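Local coordinates for omega transaminase (Pseudomonas sp., PDB 5LHA), which probably transfers amino groups between amines and keto acids such as pyruvate, using a pyridoxal phosphate cofactor that cycles through the pyridoxamine form, at residues D245-L250 against R280-A285. Numbering follows the deposited sequence.
Sequences DYWPRL and RGWGVA
Trp247 and Trp282 meet through their five-membered rings, whose planes lie only 10° from parallel but are slid so far that the rings barely overlap. CD1 of Trp282 sits over one face of the Trp247 ring, 3.9 Å from Trp247 CD1, and the two side chains cross at about a right angle. Nearer the backbone, Trp247 CB touches Trp282 CB at 3.9 Å. Within its own helix turn, Leu250 CD2 lies over the centre of the Trp247 ring, 4.0 Å above the plane. Tryptophan suits this buried place because its broad flat ring reaches all these neighbours and also Ala230 of strand 225-230, a span beyond a smaller side chain. Trp282 is partly exposed and joins a polar N-H to a wide apolar ring: its NE1 is hydrogen-bonded to Pro232 O, and the ring makes a cation-pi contact with Lys384. In this fold-type I aminotransferase, the contact joins the start of helix 246-256, which precedes the sheet strand 260-264, to the turn that leads from helix 278-281 into strand 288-291, the neighbouring parallel strand. That turn is a Schellman motif: Gly283 has positive phi, a conformation easy for a residue without CB, and its N bonds back to Arg280 O at 2.8 Å. The chain then extends at Val284, whose branching serves two partners: CG1, anti to the backbone N (chi1 162°), stands at the edge of the Trp247 ring near its plane, while CG2 turns to the helix backbone, 3.6 Å from Trp247 O. Pro248 fits the first helical turn, where a missing N-H costs no helix bond; its CG lies 4.0 Å from Val284 CG2 and 3.5 Å from Trp282 O. Replacing this proline by glycine would probably leave Val284 CG2 with less apolar cover and let the first turn flex more readily.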
ATOM      1  N   ASP A 245      18.581 -25.763  16.405  1.00 37.65           N
ATOM      2  CA  ASP A 245      17.175 -25.918  16.746  1.00 39.07           C
ATOM      3  C   ASP A 245      16.290 -24.799  16.200  1.00 36.12           C
ATOM      4  O   ASP A 245      15.072 -24.845  16.397  1.00 36.53           O
ATOM      5  CB  ASP A 245      17.016 -26.027  18.267  1.00 44.84           C
ATOM      6  CG  ASP A 245      17.738 -24.920  19.008  1.00 50.05           C
ATOM      7  OD1 ASP A 245      18.633 -24.287  18.409  1.00 51.31           O
ATOM      8  OD2 ASP A 245      17.404 -24.676  20.187  1.00 52.84           O
ATOM      9  N   TYR A 246      16.860 -23.793  15.532  1.00 34.16           N
ATOM     10  CA  TYR A 246      16.045 -22.674  15.062  1.00 35.33           C
ATOM     11  C   TYR A 246      15.065 -23.091  13.966  1.00 33.44           C
ATOM     12  O   TYR A 246      13.866 -22.799  14.053  1.00 30.98           O
ATOM     13  CB  TYR A 246      16.931 -21.529  14.578  1.00 36.54           C
ATOM     14  CG  TYR A 246      16.122 -20.369  14.033  1.00 35.57           C
ATOM     15  CD1 TYR A 246      15.364 -19.569  14.882  1.00 33.82           C
ATOM     16  CD2 TYR A 246      16.115 -20.073  12.674  1.00 35.28           C
ATOM     17  CE1 TYR A 246      14.620 -18.509  14.396  1.00 32.41           C
ATOM     18  CE2 TYR A 246      15.378 -19.010  12.180  1.00 33.57           C
ATOM     19  CZ  TYR A 246      14.634 -18.232  13.046  1.00 32.73           C
ATOM     20  OH  TYR A 246      13.899 -17.176  12.555  1.00 31.72           O
ATOM     21  N   TRP A 247      15.560 -23.718  12.895  1.00 34.38           N
ATOM     22  CA  TRP A 247      14.677 -24.069  11.785  1.00 34.23           C
ATOM     23  C   TRP A 247      13.628 -25.110  12.176  1.00 34.71           C
ATOM     24  O   TRP A 247      12.475 -24.996  11.738  1.00 35.59           O
ATOM     25  CB  TRP A 247      15.485 -24.536  10.567  1.00 34.70           C
ATOM     26  CG  TRP A 247      15.819 -23.389   9.648  1.00 34.36           C
ATOM     27  CD1 TRP A 247      16.820 -22.471   9.810  1.00 33.49           C
ATOM     28  CD2 TRP A 247      15.112 -23.003   8.461  1.00 33.24           C
ATOM     29  NE1 TRP A 247      16.793 -21.554   8.784  1.00 32.80           N
ATOM     30  CE2 TRP A 247      15.753 -21.856   7.946  1.00 33.03           C
ATOM     31  CE3 TRP A 247      14.007 -23.519   7.780  1.00 31.76           C
ATOM     32  CZ2 TRP A 247      15.330 -21.225   6.776  1.00 32.76           C
ATOM     33  CZ3 TRP A 247      13.586 -22.893   6.624  1.00 31.32           C
ATOM     34  CH2 TRP A 247      14.244 -21.754   6.134  1.00 32.81           C
ATOM     35  N   PRO A 248      13.957 -26.126  12.986  1.00 35.77           N
ATOM     36  CA  PRO A 248      12.885 -27.003  13.493  1.00 37.42           C
ATOM     37  C   PRO A 248      11.807 -26.271  14.282  1.00 35.94           C
ATOM     38  O   PRO A 248      10.621 -26.599  14.149  1.00 33.32           O
ATOM     39  CB  PRO A 248      13.651 -28.010  14.362  1.00 38.40           C
ATOM     40  CG  PRO A 248      14.992 -28.089  13.712  1.00 37.76           C
ATOM     41  CD  PRO A 248      15.293 -26.696  13.259  1.00 36.51           C
ATOM     42  N   ARG A 249      12.178 -25.292  15.107  1.00 36.66           N
ATOM     43  CA  ARG A 249      11.165 -24.534  15.834  1.00 36.72           C
ATOM     44  C   ARG A 249      10.492 -23.491  14.957  1.00 36.24           C
ATOM     45  O   ARG A 249       9.418 -22.996  15.316  1.00 34.58           O
ATOM     46  CB  ARG A 249      11.780 -23.873  17.064  1.00 37.23           C
ATOM     47  CG  ARG A 249      12.310 -24.864  18.087  1.00 37.45           C
ATOM     48  CD  ARG A 249      12.708 -24.163  19.368  1.00 37.52           C
ATOM     49  NE  ARG A 249      11.588 -23.410  19.934  1.00 37.29           N
ATOM     50  CZ  ARG A 249      11.591 -22.840  21.137  1.00 36.72           C
ATOM     51  NH1 ARG A 249      12.661 -22.932  21.922  1.00 35.02           N
ATOM     52  NH2 ARG A 249      10.520 -22.177  21.555  1.00 38.17           N
ATOM     53  N   LEU A 250      11.110 -23.142  13.824  1.00 36.85           N
ATOM     54  CA  LEU A 250      10.425 -22.362  12.799  1.00 35.76           C
ATOM     55  C   LEU A 250       9.281 -23.163  12.192  1.00 37.11           C
ATOM     56  O   LEU A 250       8.136 -22.698  12.138  1.00 35.72           O
ATOM     57  CB  LEU A 250      11.425 -21.957  11.722  1.00 34.20           C
ATOM     58  CG  LEU A 250      11.217 -20.636  10.996  1.00 33.74           C
ATOM     59  CD1 LEU A 250      11.112 -19.510  12.004  1.00 33.75           C
ATOM     60  CD2 LEU A 250      12.376 -20.408  10.044  1.00 33.76           C
ATOM     61  N   ARG A 280      16.670 -29.442   4.598  1.00 30.16           N
ATOM     62  CA  ARG A 280      16.885 -30.846   4.928  1.00 30.85           C
ATOM     63  C   ARG A 280      18.039 -31.023   5.908  1.00 33.11           C
ATOM     64  O   ARG A 280      17.971 -31.864   6.813  1.00 33.38           O
ATOM     65  CB  ARG A 280      17.144 -31.640   3.645  1.00 30.94           C
ATOM     66  CG  ARG A 280      17.274 -33.137   3.863  1.00 29.40           C
ATOM     67  CD  ARG A 280      17.647 -33.859   2.584  1.00 30.30           C
ATOM     68  NE  ARG A 280      16.581 -33.735   1.594  1.00 29.50           N
ATOM     69  CZ  ARG A 280      16.645 -34.181   0.344  1.00 28.19           C
ATOM     70  NH1 ARG A 280      17.730 -34.812  -0.100  1.00 28.14           N
ATOM     71  NH2 ARG A 280      15.607 -33.999  -0.463  1.00 28.40           N
ATOM     72  N   GLY A 281      19.104 -30.232   5.753  1.00 34.82           N
ATOM     73  CA  GLY A 281      20.251 -30.373   6.637  1.00 34.85           C
ATOM     74  C   GLY A 281      19.925 -30.059   8.081  1.00 34.79           C
ATOM     75  O   GLY A 281      20.581 -30.567   8.994  1.00 34.00           O
ATOM     76  N   TRP A 282      18.916 -29.219   8.304  1.00 36.85           N
ATOM     77  CA  TRP A 282      18.365 -28.924   9.623  1.00 38.20           C
ATOM     78  C   TRP A 282      17.243 -29.870  10.024  1.00 43.62           C
ATOM     79  O   TRP A 282      16.648 -29.678  11.089  1.00 44.57           O
ATOM     80  CB  TRP A 282      17.851 -27.483   9.665  1.00 34.49           C
ATOM     81  CG  TRP A 282      18.915 -26.447   9.423  1.00 31.05           C
ATOM     82  CD1 TRP A 282      18.895 -25.462   8.477  1.00 29.93           C
ATOM     83  CD2 TRP A 282      20.134 -26.269  10.160  1.00 29.90           C
ATOM     84  NE1 TRP A 282      20.036 -24.696   8.563  1.00 28.66           N
ATOM     85  CE2 TRP A 282      20.811 -25.171   9.589  1.00 29.61           C
ATOM     86  CE3 TRP A 282      20.721 -26.932  11.245  1.00 28.70           C
ATOM     87  CZ2 TRP A 282      22.043 -24.722  10.067  1.00 30.51           C
ATOM     88  CZ3 TRP A 282      21.945 -26.489  11.715  1.00 28.31           C
ATOM     89  CH2 TRP A 282      22.590 -25.394  11.130  1.00 30.46           C
ATOM     90  N   GLY A 283      16.917 -30.855   9.184  1.00 47.66           N
ATOM     91  CA  GLY A 283      15.867 -31.811   9.483  1.00 48.40           C
ATOM     92  C   GLY A 283      14.464 -31.298   9.284  1.00 48.70           C
ATOM     93  O   GLY A 283      13.543 -31.758   9.965  1.00 51.26           O
ATOM     94  N   VAL A 284      14.261 -30.401   8.323  1.00 43.52           N
ATOM     95  CA  VAL A 284      13.007 -29.674   8.169  1.00 38.89           C
ATOM     96  C   VAL A 284      12.522 -29.777   6.730  1.00 35.97           C
ATOM     97  O   VAL A 284      13.317 -29.694   5.788  1.00 34.70           O
ATOM     98  CB  VAL A 284      13.176 -28.196   8.584  1.00 36.89           C
ATOM     99  CG1 VAL A 284      12.055 -27.342   8.031  1.00 35.01           C
ATOM    100  CG2 VAL A 284      13.219 -28.090  10.098  1.00 37.47           C
ATOM    101  N   ALA A 285      11.219 -30.017   6.573  1.00 32.77           N
ATOM    102  CA  ALA A 285      10.547 -29.978   5.285  1.00 28.94           C
ATOM    103  C   ALA A 285       9.758 -28.680   5.173  1.00 27.55           C
ATOM    104  O   ALA A 285       8.727 -28.531   5.848  1.00 23.96           O
ATOM    105  CB  ALA A 285       9.621 -31.178   5.117  1.00 27.81           C
TER